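PDB 3KHY: propionate kinase from Francisella tularensis subsp. tularensis, which probably catalyses the reversible transfer of a phosphoryl group between ATP and acetate, forming acetyl phosphate, and presumably acts on propionate in the same way. Local coordinates for residues A[4-9]-A[375-380]; A[207-212]-A[308-313]; A[12-17]-A[33-38]; A[326-331]-A[348-353]. One frame throughout, in Å; residues are numbered along the deposited sequence.

Contact 1: A[4-9]-A[375-380]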
loop_
_atom_site.group_PDB
_atom_site.type_symbol
_atom_site.label_atom_id
_atom_site.label_comp_id
_atom_site.label_asym_id
_atom_site.label_seq_id
_atom_site.Cartn_x
_atom_site.Cartn_y
_atom_site.Cartn_z
ATOM N N ILE A 4 -36.015 13.306 -9.857
ATOM C CA ILE A 4 -34.948 13.875 -9.042
ATOM C C ILE A 4 -33.878 14.431 -9.973
ATOM O O ILE A 4 -33.489 13.776 -10.955
ATOM C CB ILE A 4 -34.289 12.798 -8.170
ATOM C CG1 ILE A 4 -35.320 12.116 -7.269
ATOM C CG2 ILE A 4 -33.158 13.402 -7.347
ATOM C CD1 ILE A 4 -35.543 12.824 -5.959
ATOM N N LEU A 5 -33.412 15.638 -9.681
ATOM C CA LEU A 5 -32.332 16.236 -10.445
ATOM C C LEU A 5 -31.038 15.879 -9.739
ATOM O O LEU A 5 -30.867 16.209 -8.575
ATOM C CB LEU A 5 -32.485 17.759 -10.503
ATOM C CG LEU A 5 -31.365 18.478 -11.249
ATOM C CD1 LEU A 5 -31.292 17.982 -12.687
ATOM C CD2 LEU A 5 -31.561 19.983 -11.203
ATOM N N VAL A 6 -30.134 15.202 -10.438
ATOM C CA VAL A 6 -28.885 14.740 -9.834
ATOM C C VAL A 6 -27.709 15.548 -10.361
ATOM O O VAL A 6 -27.533 15.680 -11.575
ATOM C CB VAL A 6 -28.655 13.239 -10.108
ATOM C CG1 VAL A 6 -27.318 12.779 -9.523
ATOM C CG2 VAL A 6 -29.787 12.427 -9.525
ATOM N N LEU A 7 -26.914 16.113 -9.454
ATOM C CA LEU A 7 -25.843 17.014 -9.867
ATOM C C LEU A 7 -24.484 16.612 -9.346
ATOM O O LEU A 7 -24.344 16.134 -8.221
ATOM C CB LEU A 7 -26.116 18.442 -9.377
ATOM C CG LEU A 7 -27.421 19.097 -9.806
ATOM C CD1 LEU A 7 -27.540 20.447 -9.107
ATOM C CD2 LEU A 7 -27.480 19.249 -11.341
ATOM N N ASN A 8 -23.469 16.839 -10.165
ATOM C CA ASN A 8 -22.103 16.868 -9.673
ATOM C C ASN A 8 -21.530 18.218 -10.092
ATOM O O ASN A 8 -21.185 18.423 -11.261
ATOM C CB ASN A 8 -21.285 15.707 -10.241
ATOM C CG ASN A 8 -19.861 15.666 -9.693
ATOM O OD1 ASN A 8 -19.518 16.401 -8.764
ATOM N ND2 ASN A 8 -19.027 14.803 -10.267
ATOM N N CYS A 9 -21.473 19.156 -9.150
ATOM C CA CYS A 9 -21.011 20.506 -9.456
ATOM C C CYS A 9 -19.520 20.634 -9.200
ATOM O O CYS A 9 -19.082 20.615 -8.052
ATOM C CB CYS A 9 -21.753 21.547 -8.612
ATOM S SG CYS A 9 -23.534 21.618 -8.872
HETATM N N MSE A 375 -28.232 5.827 -7.988
HETATM C CA MSE A 375 -28.048 5.617 -6.564
HETATM C C MSE A 375 -28.262 6.925 -5.806
HETATM O O MSE A 375 -28.880 6.946 -4.749
HETATM C CB MSE A 375 -26.645 5.077 -6.282
HETATM C CG MSE A 375 -26.406 4.724 -4.825
HETATM SE SE MSE A 375 -27.492 3.196 -4.225
HETATM C CE MSE A 375 -27.136 3.318 -2.331
ATOM N N ILE A 376 -27.721 8.012 -6.343
ATOM C CA ILE A 376 -27.903 9.314 -5.723
ATOM C C ILE A 376 -29.392 9.679 -5.715
ATOM O O ILE A 376 -29.896 10.216 -4.730
ATOM C CB ILE A 376 -27.085 10.389 -6.443
ATOM C CG1 ILE A 376 -25.598 10.242 -6.097
ATOM C CG2 ILE A 376 -27.569 11.780 -6.070
ATOM C CD1 ILE A 376 -24.700 11.140 -6.954
ATOM N N ALA A 377 -30.097 9.373 -6.804
ATOM C CA ALA A 377 -31.535 9.648 -6.882
ATOM C C ALA A 377 -32.310 8.824 -5.858
ATOM O O ALA A 377 -33.252 9.319 -5.240
ATOM C CB ALA A 377 -32.067 9.388 -8.283
ATOM N N GLN A 378 -31.905 7.569 -5.672
ATOM C CA GLN A 378 -32.556 6.703 -4.687
ATOM C C GLN A 378 -32.289 7.150 -3.254
ATOM O O GLN A 378 -33.186 7.116 -2.405
ATOM C CB GLN A 378 -32.126 5.249 -4.872
ATOM C CG GLN A 378 -32.620 4.614 -6.160
ATOM C CD GLN A 378 -31.992 3.260 -6.409
ATOM O OE1 GLN A 378 -30.980 2.912 -5.799
ATOM N NE2 GLN A 378 -32.580 2.492 -7.316
ATOM N N GLU A 379 -31.046 7.545 -2.976
ATOM C CA GLU A 379 -30.687 8.063 -1.658
ATOM C C GLU A 379 -31.476 9.323 -1.336
ATOM O O GLU A 379 -31.886 9.554 -0.196
ATOM C CB GLU A 379 -29.193 8.384 -1.617
ATOM C CG GLU A 379 -28.324 7.156 -1.583
ATOM C CD GLU A 379 -28.363 6.513 -0.224
ATOM O OE1 GLU A 379 -27.941 7.182 0.744
ATOM O OE2 GLU A 379 -28.832 5.362 -0.120
ATOM N N THR A 380 -31.670 10.148 -2.355
ATOM C CA THR A 380 -32.376 11.416 -2.195
ATOM C C THR A 380 -33.866 11.175 -1.937
ATOM O O THR A 380 -34.429 11.697 -0.979
ATOM C CB THR A 380 -32.177 12.311 -3.434
ATOM O OG1 THR A 380 -30.783 12.623 -3.571
ATOM C CG2 THR A 380 -32.986 13.611 -3.310
#
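Ile4 packs on Ala377 and, one turn on, Thr380. Ile4 CB meets Ala377 CB at 4.1 Å. With CG1 beside the backbone N (chi1 -58°), Ile4 CD1 comes to 3.8 Å from Thr380 CG2. The other branch touches the same methyl, with Ile4 CG2 4.0 Å from Thr380 CG2. The two side chains lie alongside each other and head opposite ways.

Two residues on, Val6 faces the helix again and meets Ile376 and Ala377 with its two methyls. Val6 CG1 is anti to the backbone N (chi1 178°) and packs 3.6 Å from Ile376 CG2. The second methyl turns to Ala377, with Val6 CG2 4.0 Å from Ala377 CB. Leu5 and Leu7 point away, to the other face of the sheet, where Leu7 meets Phe63 of helix 59-72. Asn8, near the strand's end, is a predicted magnesium ligand. Glu372, at the start of helix 372-382 and another predicted ligand, is close to Ile376.

The contact thus lays the C-terminal helix on a central strand of the N-terminal sheet. The short segments run at 124° to each other. The one buried hydroxyl, Thr380 OG1, bonds to Ile376 O at 2.8 Å. Thr380 N bonds to that oxygen from the opposite face of the carbonyl plane. The polar group is therefore satisfied inside its own helix, and Thr380 offers a methyl to Ile4. No polar bond crosses between the segments; the join rests on the fit of branched side chains around Ala377.

Contact 2: A[207-212]-A[308-313]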
loop_
_atom_site.group_PDB
_atom_site.type_symbol
_atom_site.label_atom_id
_atom_site.label_comp_id
_atom_site.label_asym_id
_atom_site.label_seq_id
_atom_site.Cartn_x
_atom_site.Cartn_y
_atom_site.Cartn_z
ATOM N N ILE A 207 -11.143 -0.918 -5.276
ATOM C CA ILE A 207 -11.697 -2.232 -4.995
ATOM C C ILE A 207 -12.127 -2.296 -3.525
ATOM O O ILE A 207 -11.483 -1.720 -2.648
ATOM C CB ILE A 207 -10.686 -3.332 -5.371
ATOM C CG1 ILE A 207 -11.270 -4.721 -5.109
ATOM C CG2 ILE A 207 -9.342 -3.145 -4.622
ATOM C CD1 ILE A 207 -10.409 -5.803 -5.730
ATOM N N THR A 208 -13.245 -2.951 -3.261
ATOM C CA THR A 208 -13.821 -2.917 -1.925
ATOM C C THR A 208 -14.234 -4.303 -1.479
ATOM O O THR A 208 -14.772 -5.077 -2.272
ATOM C CB THR A 208 -15.039 -1.992 -1.892
ATOM O OG1 THR A 208 -14.610 -0.651 -2.179
ATOM C CG2 THR A 208 -15.731 -2.031 -0.525
ATOM N N ALA A 209 -13.965 -4.612 -0.211
ATOM C CA ALA A 209 -14.452 -5.845 0.392
ATOM C C ALA A 209 -15.756 -5.544 1.126
ATOM O O ALA A 209 -15.776 -4.773 2.088
ATOM C CB ALA A 209 -13.407 -6.423 1.373
ATOM N N VAL A 210 -16.831 -6.165 0.669
ATOM C CA VAL A 210 -18.166 -5.953 1.227
ATOM C C VAL A 210 -18.638 -7.216 1.950
ATOM O O VAL A 210 -18.778 -8.280 1.344
ATOM C CB VAL A 210 -19.158 -5.569 0.129
ATOM C CG1 VAL A 210 -20.586 -5.479 0.688
ATOM C CG2 VAL A 210 -18.739 -4.238 -0.520
ATOM N N VAL A 211 -18.859 -7.100 3.254
ATOM C CA VAL A 211 -19.285 -8.239 4.065
ATOM C C VAL A 211 -20.683 -7.958 4.606
ATOM O O VAL A 211 -20.929 -6.906 5.194
ATOM C CB VAL A 211 -18.303 -8.499 5.225
ATOM C CG1 VAL A 211 -18.796 -9.638 6.101
ATOM C CG2 VAL A 211 -16.907 -8.820 4.667
ATOM N N ASP A 212 -21.595 -8.885 4.363
ATOM C CA ASP A 212 -23.007 -8.694 4.707
ATOM C C ASP A 212 -23.508 -7.297 4.320
ATOM O O ASP A 212 -24.216 -6.645 5.091
ATOM C CB ASP A 212 -23.260 -8.949 6.200
ATOM C CG ASP A 212 -24.730 -9.262 6.497
ATOM O OD1 ASP A 212 -25.410 -9.815 5.605
ATOM O OD2 ASP A 212 -25.205 -8.972 7.614
HETATM N N MSE A 308 -9.502 -11.779 0.337
HETATM C CA MSE A 308 -10.042 -13.104 0.634
HETATM C C MSE A 308 -10.086 -13.379 2.149
HETATM O O MSE A 308 -10.906 -14.170 2.609
HETATM C CB MSE A 308 -9.241 -14.196 -0.082
HETATM C CG MSE A 308 -9.274 -14.086 -1.599
HETATM SE SE MSE A 308 -11.118 -14.196 -2.305
HETATM C CE MSE A 308 -11.346 -16.144 -2.162
ATOM N N ILE A 309 -9.230 -12.717 2.929
ATOM C CA ILE A 309 -9.245 -12.928 4.384
ATOM C C ILE A 309 -10.593 -12.654 5.036
ATOM O O ILE A 309 -10.887 -13.217 6.096
ATOM C CB ILE A 309 -8.218 -12.063 5.147
ATOM C CG1 ILE A 309 -8.522 -10.573 4.951
ATOM C CG2 ILE A 309 -6.801 -12.410 4.757
ATOM C CD1 ILE A 309 -7.745 -9.677 5.919
ATOM N N TYR A 310 -11.402 -11.783 4.431
ATOM C CA TYR A 310 -12.665 -11.370 5.067
ATOM C C TYR A 310 -13.830 -12.337 4.882
ATOM O O TYR A 310 -14.915 -12.109 5.426
ATOM C CB TYR A 310 -13.112 -9.992 4.580
ATOM C CG TYR A 310 -12.091 -8.909 4.829
ATOM C CD1 TYR A 310 -11.757 -8.527 6.130
ATOM C CD2 TYR A 310 -11.452 -8.269 3.761
ATOM C CE1 TYR A 310 -10.812 -7.542 6.365
ATOM C CE2 TYR A 310 -10.502 -7.284 3.988
ATOM C CZ TYR A 310 -10.187 -6.924 5.295
ATOM O OH TYR A 310 -9.248 -5.941 5.535
ATOM N N PHE A 311 -13.626 -13.412 4.128
ATOM C CA PHE A 311 -14.764 -14.220 3.712
ATOM C C PHE A 311 -14.664 -15.685 4.093
ATOM O O PHE A 311 -13.740 -16.379 3.675
ATOM C CB PHE A 311 -14.959 -14.105 2.189
ATOM C CG PHE A 311 -15.190 -12.697 1.717
ATOM C CD1 PHE A 311 -16.466 -12.141 1.745
ATOM C CD2 PHE A 311 -14.139 -11.929 1.244
ATOM C CE1 PHE A 311 -16.695 -10.838 1.323
ATOM C CE2 PHE A 311 -14.361 -10.619 0.804
ATOM C CZ PHE A 311 -15.643 -10.080 0.845
ATOM N N ASN A 312 -15.632 -16.155 4.874
ATOM C CA ASN A 312 -15.794 -17.585 5.061
ATOM C C ASN A 312 -16.219 -18.177 3.725
ATOM O O ASN A 312 -15.704 -19.203 3.285
ATOM C CB ASN A 312 -16.854 -17.879 6.120
ATOM C CG ASN A 312 -17.066 -19.364 6.319
ATOM O OD1 ASN A 312 -16.153 -20.086 6.720
ATOM N ND2 ASN A 312 -18.275 -19.832 6.031
ATOM N N LYS A 313 -17.158 -17.499 3.080
ATOM C CA LYS A 313 -17.642 -17.893 1.762
ATOM C C LYS A 313 -17.804 -16.654 0.895
ATOM O O LYS A 313 -18.673 -15.815 1.147
ATOM C CB LYS A 313 -18.982 -18.622 1.885
ATOM C CG LYS A 313 -19.616 -19.024 0.550
ATOM C CD LYS A 313 -20.918 -19.787 0.789
ATOM C CE LYS A 313 -21.711 -19.987 -0.497
ATOM N NZ LYS A 313 -23.113 -20.451 -0.224
#
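Ala209 and Val211, alternate residues on one side of strand 205-211, pack against Tyr310 and Phe311. The apolar contacts carry most of the join. Ala209 CB lies 3.6 Å from Tyr310 CD2, obliquely to the ring. The same methyl, Ala209 CB, is 4.3 Å from Phe311 CZ. In Val211, CG1 is anti to the backbone N (chi1 177°), which puts CG2 anti to the carbonyl carbon, and CG2 does the touching. Val211 CG2 is 4.0 Å from Tyr310 CB and 3.9 Å from Phe311 CE1.

A second kind of contact joins ring and backbone. Val210 points its side chain away, but its carbonyl oxygen meets the Phe311 ring at the edge, in the ring plane. The distance from Val210 O to Phe311 CE1 is 3.3 Å. An aromatic C-H edge therefore faces a partly negative oxygen. One face of this ring is touched by Tyr310 CB, toward the rim.

Hydrogen bonds act around the contact, not across it. Phe311 N bonds to Met308 O at 3.2 Å. Tyr310 OH bonds to Asp217 on the neighbouring strand 214-218, so the tyrosine reaches over two strands. Ile309 O accepts from Asn340 ND2 of the second subunit, which places this loop at the dimer interface.

Two aromatic side chains of the loop between helix 287-307 and strand 316-320 thus pack on one face of strand 205-211. The strand belongs to the five-stranded sheet of the second domain in an actin-like ATPase fold.

Contact 3: A[12-17]-A[33-38]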
loop_
_atom_site.group_PDB
_atom_site.type_symbol
_atom_site.label_atom_id
_atom_site.label_comp_id
_atom_site.label_asym_id
_atom_site.label_seq_id
_atom_site.Cartn_x
_atom_site.Cartn_y
_atom_site.Cartn_z
ATOM N N SER A 12 -15.369 24.024 -12.739
ATOM C CA SER A 12 -15.661 24.600 -14.051
ATOM C C SER A 12 -16.687 23.788 -14.848
ATOM O O SER A 12 -16.801 23.950 -16.060
ATOM C CB SER A 12 -14.371 24.769 -14.864
ATOM O OG SER A 12 -13.751 23.516 -15.103
ATOM N N SER A 13 -17.442 22.933 -14.161
ATOM C CA SER A 13 -18.361 22.024 -14.832
ATOM C C SER A 13 -19.532 21.609 -13.950
ATOM O O SER A 13 -19.418 21.568 -12.723
ATOM C CB SER A 13 -17.610 20.770 -15.280
ATOM O OG SER A 13 -17.314 19.961 -14.163
ATOM N N VAL A 14 -20.655 21.296 -14.589
ATOM C CA VAL A 14 -21.803 20.722 -13.903
ATOM C C VAL A 14 -22.288 19.506 -14.671
ATOM O O VAL A 14 -22.730 19.612 -15.811
ATOM C CB VAL A 14 -22.975 21.720 -13.772
ATOM C CG1 VAL A 14 -24.165 21.049 -13.080
ATOM C CG2 VAL A 14 -22.544 22.971 -13.007
ATOM N N LYS A 15 -22.192 18.341 -14.050
ATOM C CA LYS A 15 -22.741 17.140 -14.644
ATOM C C LYS A 15 -24.142 16.961 -14.083
ATOM O O LYS A 15 -24.340 17.100 -12.879
ATOM C CB LYS A 15 -21.870 15.947 -14.283
ATOM C CG LYS A 15 -22.434 14.627 -14.738
ATOM C CD LYS A 15 -21.644 13.481 -14.154
ATOM C CE LYS A 15 -22.289 12.153 -14.495
ATOM N NZ LYS A 15 -21.438 11.028 -14.028
ATOM N N PHE A 16 -25.122 16.679 -14.936
ATOM C CA PHE A 16 -26.493 16.559 -14.441
ATOM C C PHE A 16 -27.288 15.408 -15.046
ATOM O O PHE A 16 -26.990 14.933 -16.139
ATOM C CB PHE A 16 -27.258 17.883 -14.607
ATOM C CG PHE A 16 -27.356 18.360 -16.030
ATOM C CD1 PHE A 16 -28.385 17.928 -16.847
ATOM C CD2 PHE A 16 -26.429 19.248 -16.542
ATOM C CE1 PHE A 16 -28.486 18.371 -18.150
ATOM C CE2 PHE A 16 -26.522 19.690 -17.843
ATOM C CZ PHE A 16 -27.554 19.251 -18.646
ATOM N N ALA A 17 -28.305 14.966 -14.315
ATOM C CA ALA A 17 -29.213 13.944 -14.809
ATOM C C ALA A 17 -30.579 14.108 -14.173
ATOM O O ALA A 17 -30.696 14.499 -13.009
ATOM C CB ALA A 17 -28.661 12.553 -14.514
ATOM N N GLU A 33 -19.528 22.408 -19.433
ATOM C CA GLU A 33 -18.068 22.318 -19.437
ATOM C C GLU A 33 -17.438 23.678 -19.718
ATOM O O GLU A 33 -18.035 24.510 -20.410
ATOM C CB GLU A 33 -17.610 21.361 -20.537
ATOM C CG GLU A 33 -17.417 19.932 -20.109
ATOM C CD GLU A 33 -16.814 19.084 -21.213
ATOM O OE1 GLU A 33 -15.845 18.342 -20.938
ATOM O OE2 GLU A 33 -17.301 19.170 -22.358
ATOM N N ASN A 34 -16.225 23.887 -19.206
ATOM C CA ASN A 34 -15.469 25.114 -19.460
ATOM C C ASN A 34 -16.217 26.373 -19.019
ATOM O O ASN A 34 -16.150 27.408 -19.679
ATOM C CB ASN A 34 -15.113 25.227 -20.945
ATOM C CG ASN A 34 -14.662 23.907 -21.542
ATOM O OD1 ASN A 34 -13.874 23.176 -20.944
ATOM N ND2 ASN A 34 -15.165 23.596 -22.729
ATOM N N ILE A 35 -16.921 26.281 -17.896
ATOM C CA ILE A 35 -17.731 27.394 -17.406
ATOM C C ILE A 35 -16.895 28.661 -17.200
ATOM O O ILE A 35 -15.753 28.592 -16.752
ATOM C CB ILE A 35 -18.480 27.006 -16.110
ATOM C CG1 ILE A 35 -19.500 25.903 -16.411
ATOM C CG2 ILE A 35 -19.151 28.227 -15.467
ATOM C CD1 ILE A 35 -20.098 25.266 -15.178
ATOM N N ALA A 36 -17.467 29.808 -17.560
ATOM C CA ALA A 36 -16.802 31.106 -17.420
ATOM C C ALA A 36 -15.577 31.269 -18.325
ATOM O O ALA A 36 -14.709 32.104 -18.059
ATOM C CB ALA A 36 -16.436 31.374 -15.963
ATOM N N THR A 37 -15.512 30.469 -19.386
ATOM C CA THR A 37 -14.478 30.618 -20.412
ATOM C C THR A 37 -15.125 30.788 -21.788
ATOM O O THR A 37 -16.337 30.617 -21.936
ATOM C CB THR A 37 -13.527 29.406 -20.456
ATOM O OG1 THR A 37 -14.130 28.346 -21.208
ATOM C CG2 THR A 37 -13.209 28.919 -19.048
ATOM N N LYS A 38 -14.318 31.118 -22.792
ATOM C CA LYS A 38 -14.831 31.323 -24.143
ATOM C C LYS A 38 -15.532 30.069 -24.655
ATOM O O LYS A 38 -16.477 30.152 -25.436
ATOM C CB LYS A 38 -13.703 31.700 -25.109
ATOM C CG LYS A 38 -12.846 32.878 -24.673
ATOM C CD LYS A 38 -11.762 32.454 -23.685
ATOM C CE LYS A 38 -10.801 33.596 -23.395
ATOM N NZ LYS A 38 -9.684 33.177 -22.503
HETATM O O HOH W 1 -14.647 22.298 -17.549
#
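Ser12 O and Ile35 N join the two segments beyond the paired part of a beta hairpin formed by strands 14-20 and 25-33. Val14 pairs with Ala32 in that antiparallel ladder, but farther on the match slips by one residue. Ile35 N, not Asn34 N, bonds to Ser12 O, at 3.0 Å and nearly straight (170°). The shift accompanies positive phi at Asn34 (58°). A type II turn follows from Asn34 to Thr37. Thr37 N closes it on Asn34 O, and Thr37 OG1 adds a second bond to that oxygen, on the same face of its plane. The side-chain nitrogen of Asn34 bonds to Asn39 O, farther along the loop.

Ile35 is the main side chain of the contact. It lies over the Ser12 carbonyl, with Ile35 CG1 3.3 Å from Ser12 O. CG1 sits beside the backbone N (chi1 -65°) and extends CD1 toward Val14. On the way Ile35 CD1 passes 3.7 Å from Ser13 N. Ile35 CD1 then meets Val14 CG2 at 4.0 Å. Both Val14 and Ile35 touch Tyr59 of helix 59-72, which packs on this side of the sheet. Lys15, predicted to bind ATP, forms a salt bridge with Glu373.

A water fills the place of the missing direct bond to Asn34. It accepts from Asn34 N at 2.8 Å and donates to Ser12 O at 3.1 Å, and it also bonds to Ser12 OG, at 2.9 Å.

Contact 4: A[326-331]-A[348-353]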
loop_
_atom_site.group_PDB
_atom_site.type_symbol
_atom_site.label_atom_id
_atom_site.label_comp_id
_atom_site.label_asym_id
_atom_site.label_seq_id
_atom_site.Cartn_x
_atom_site.Cartn_y
_atom_site.Cartn_z
ATOM N N ASN A 326 -16.794 -3.368 -19.595
ATOM C CA ASN A 326 -16.637 -3.414 -21.044
ATOM C C ASN A 326 -15.380 -4.106 -21.564
ATOM O O ASN A 326 -15.372 -4.604 -22.686
ATOM C CB ASN A 326 -16.705 -1.994 -21.604
ATOM C CG ASN A 326 -18.058 -1.354 -21.367
ATOM O OD1 ASN A 326 -19.075 -1.870 -21.826
ATOM N ND2 ASN A 326 -18.079 -0.242 -20.632
ATOM N N ALA A 327 -14.328 -4.134 -20.755
ATOM C CA ALA A 327 -13.029 -4.642 -21.217
ATOM C C ALA A 327 -12.842 -6.150 -20.959
ATOM O O ALA A 327 -12.275 -6.537 -19.951
ATOM C CB ALA A 327 -11.888 -3.830 -20.569
ATOM N N ALA A 328 -13.309 -7.001 -21.871
ATOM C CA ALA A 328 -13.204 -8.448 -21.661
ATOM C C ALA A 328 -11.759 -8.899 -21.512
ATOM O O ALA A 328 -11.467 -9.794 -20.732
ATOM C CB ALA A 328 -13.892 -9.228 -22.808
ATOM N N ASN A 329 -10.855 -8.301 -22.282
ATOM C CA ASN A 329 -9.449 -8.695 -22.240
ATOM C C ASN A 329 -8.815 -8.421 -20.871
ATOM O O ASN A 329 -7.974 -9.183 -20.385
ATOM C CB ASN A 329 -8.661 -7.955 -23.336
ATOM C CG ASN A 329 -8.670 -6.426 -23.142
ATOM O OD1 ASN A 329 -9.732 -5.804 -23.003
ATOM N ND2 ASN A 329 -7.481 -5.824 -23.123
ATOM N N ILE A 330 -9.211 -7.313 -20.258
ATOM C CA ILE A 330 -8.678 -6.940 -18.957
ATOM C C ILE A 330 -9.201 -7.850 -17.839
ATOM O O ILE A 330 -8.453 -8.266 -16.964
ATOM C CB ILE A 330 -9.012 -5.477 -18.602
ATOM C CG1 ILE A 330 -8.378 -4.529 -19.613
ATOM C CG2 ILE A 330 -8.544 -5.166 -17.192
ATOM C CD1 ILE A 330 -6.884 -4.653 -19.736
ATOM N N ARG A 331 -10.490 -8.150 -17.870
ATOM C CA ARG A 331 -11.047 -9.096 -16.915
ATOM C C ARG A 331 -10.368 -10.465 -17.068
ATOM O O ARG A 331 -10.031 -11.107 -16.082
ATOM C CB ARG A 331 -12.564 -9.225 -17.134
ATOM C CG ARG A 331 -13.369 -7.942 -16.833
ATOM C CD ARG A 331 -14.883 -8.257 -16.785
ATOM N NE ARG A 331 -15.349 -8.815 -18.066
ATOM C CZ ARG A 331 -16.118 -8.188 -18.953
ATOM N NH1 ARG A 331 -16.564 -6.951 -18.737
ATOM N NH2 ARG A 331 -16.462 -8.818 -20.072
ATOM N N GLN A 348 -16.572 -17.371 -23.573
ATOM C CA GLN A 348 -17.729 -16.915 -24.337
ATOM C C GLN A 348 -18.638 -16.024 -23.466
ATOM O O GLN A 348 -19.128 -14.992 -23.918
ATOM C CB GLN A 348 -18.468 -18.113 -24.968
ATOM C CG GLN A 348 -19.749 -17.774 -25.731
ATOM C CD GLN A 348 -19.502 -17.016 -27.038
ATOM O OE1 GLN A 348 -18.388 -17.009 -27.570
ATOM N NE2 GLN A 348 -20.554 -16.378 -27.561
ATOM N N LYS A 349 -18.845 -16.398 -22.211
ATOM C CA LYS A 349 -19.601 -15.537 -21.299
ATOM C C LYS A 349 -18.883 -14.210 -21.089
ATOM O O LYS A 349 -19.499 -13.150 -21.109
ATOM C CB LYS A 349 -19.865 -16.246 -19.961
ATOM C CG LYS A 349 -20.796 -17.449 -20.126
ATOM C CD LYS A 349 -20.757 -18.445 -18.961
ATOM C CE LYS A 349 -21.744 -19.611 -19.224
ATOM N NZ LYS A 349 -21.617 -20.785 -18.284
ATOM N N ASN A 350 -17.568 -14.266 -20.903
ATOM C CA ASN A 350 -16.785 -13.042 -20.771
ATOM C C ASN A 350 -16.938 -12.156 -22.014
ATOM O O ASN A 350 -17.073 -10.938 -21.908
ATOM C CB ASN A 350 -15.305 -13.372 -20.518
ATOM C CG ASN A 350 -14.481 -12.148 -20.198
ATOM O OD1 ASN A 350 -14.950 -11.232 -19.514
ATOM N ND2 ASN A 350 -13.233 -12.126 -20.676
ATOM N N SER A 351 -16.948 -12.773 -23.191
ATOM C CA SER A 351 -16.974 -12.008 -24.436
ATOM C C SER A 351 -18.220 -11.144 -24.541
ATOM O O SER A 351 -18.194 -10.085 -25.164
ATOM C CB SER A 351 -16.862 -12.930 -25.663
ATOM O OG SER A 351 -18.074 -13.638 -25.867
ATOM N N ASN A 352 -19.314 -11.586 -23.933
ATOM C CA ASN A 352 -20.518 -10.766 -23.904
ATOM C C ASN A 352 -20.784 -10.054 -22.578
ATOM O O ASN A 352 -21.899 -9.587 -22.338
ATOM C CB ASN A 352 -21.741 -11.586 -24.324
ATOM C CG ASN A 352 -21.781 -11.819 -25.820
ATOM O OD1 ASN A 352 -21.577 -10.892 -26.600
ATOM N ND2 ASN A 352 -22.010 -13.059 -26.225
ATOM N N SER A 353 -19.771 -9.980 -21.716
ATOM C CA SER A 353 -19.936 -9.299 -20.424
ATOM C C SER A 353 -21.232 -9.723 -19.730
ATOM O O SER A 353 -22.013 -8.880 -19.283
ATOM C CB SER A 353 -19.913 -7.774 -20.611
ATOM O OG SER A 353 -18.687 -7.338 -21.192
#
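A Schellman motif ends helix 347-351, and Arg331 grips this helix end through Asn350 and Ser353. Close by is the predicted ATP-binding run from Gly322 to Asn326, which leads into helix 328-337. The Schellman bonds are Ser353 N to Asn350 O and Glu354 N to Lys349 O, with Ser353 at positive phi.

Arg331 approaches Asn350 side-on with two nitrogens, both bonded to one oxygen. Arg331 NE is 2.8 Å from Asn350 OD1, almost in line with the amide C=O. Arg331 NH2 reaches the same Asn350 OD1 at 2.9 Å, from above the carbonyl plane. The guanidinium and amide planes stand 74° apart. A bend at chi3 (-60°) turns the guanidinium toward the helix end. Arg331 NH2 also bonds to Ser353 OG at 2.9 Å and weakly to Asn350 O.

The other end of the amide closes the link. Asn350 ND2 donates to Ala328 O at 2.9 Å, in its own amide plane but above the carbonyl plane of Ala328. Asn350 thus uses both ends, and its rotation is fixed. Ala328 CB packs 3.7 Å from Asn350 O.

Two bonds tie this cluster to the Gly322 to Asn326 segment: Arg331 NH1 to Gly324 O, and Ser353 OG to Glu325 O. The buried arginine is therefore held by neutral oxygens. It would form a second shell behind the segment that probably binds ATP in this actin-like ATPase fold.

From the N terminus, strand 3-9 opens contact 1, which closes only near the C terminus with helix 372-382. The other three contacts are nested inside that long loop, in series: contact 3, then contact 2, then contact 4. No two contacts cross. Contact 3 lies at the open end of the first hairpin, and its strand 14-20 pairs beside strand 3-9, so contacts 1 and 3 touch directly. Contact 2 covers the second sheet beside the dimer interface, with its centre about 39 Å from that of contact 3. Contact 4 joins two helices next to the predicted ATP-binding residues 322-326. Contact 1 then brings the end of the chain back to the N-terminal sheet.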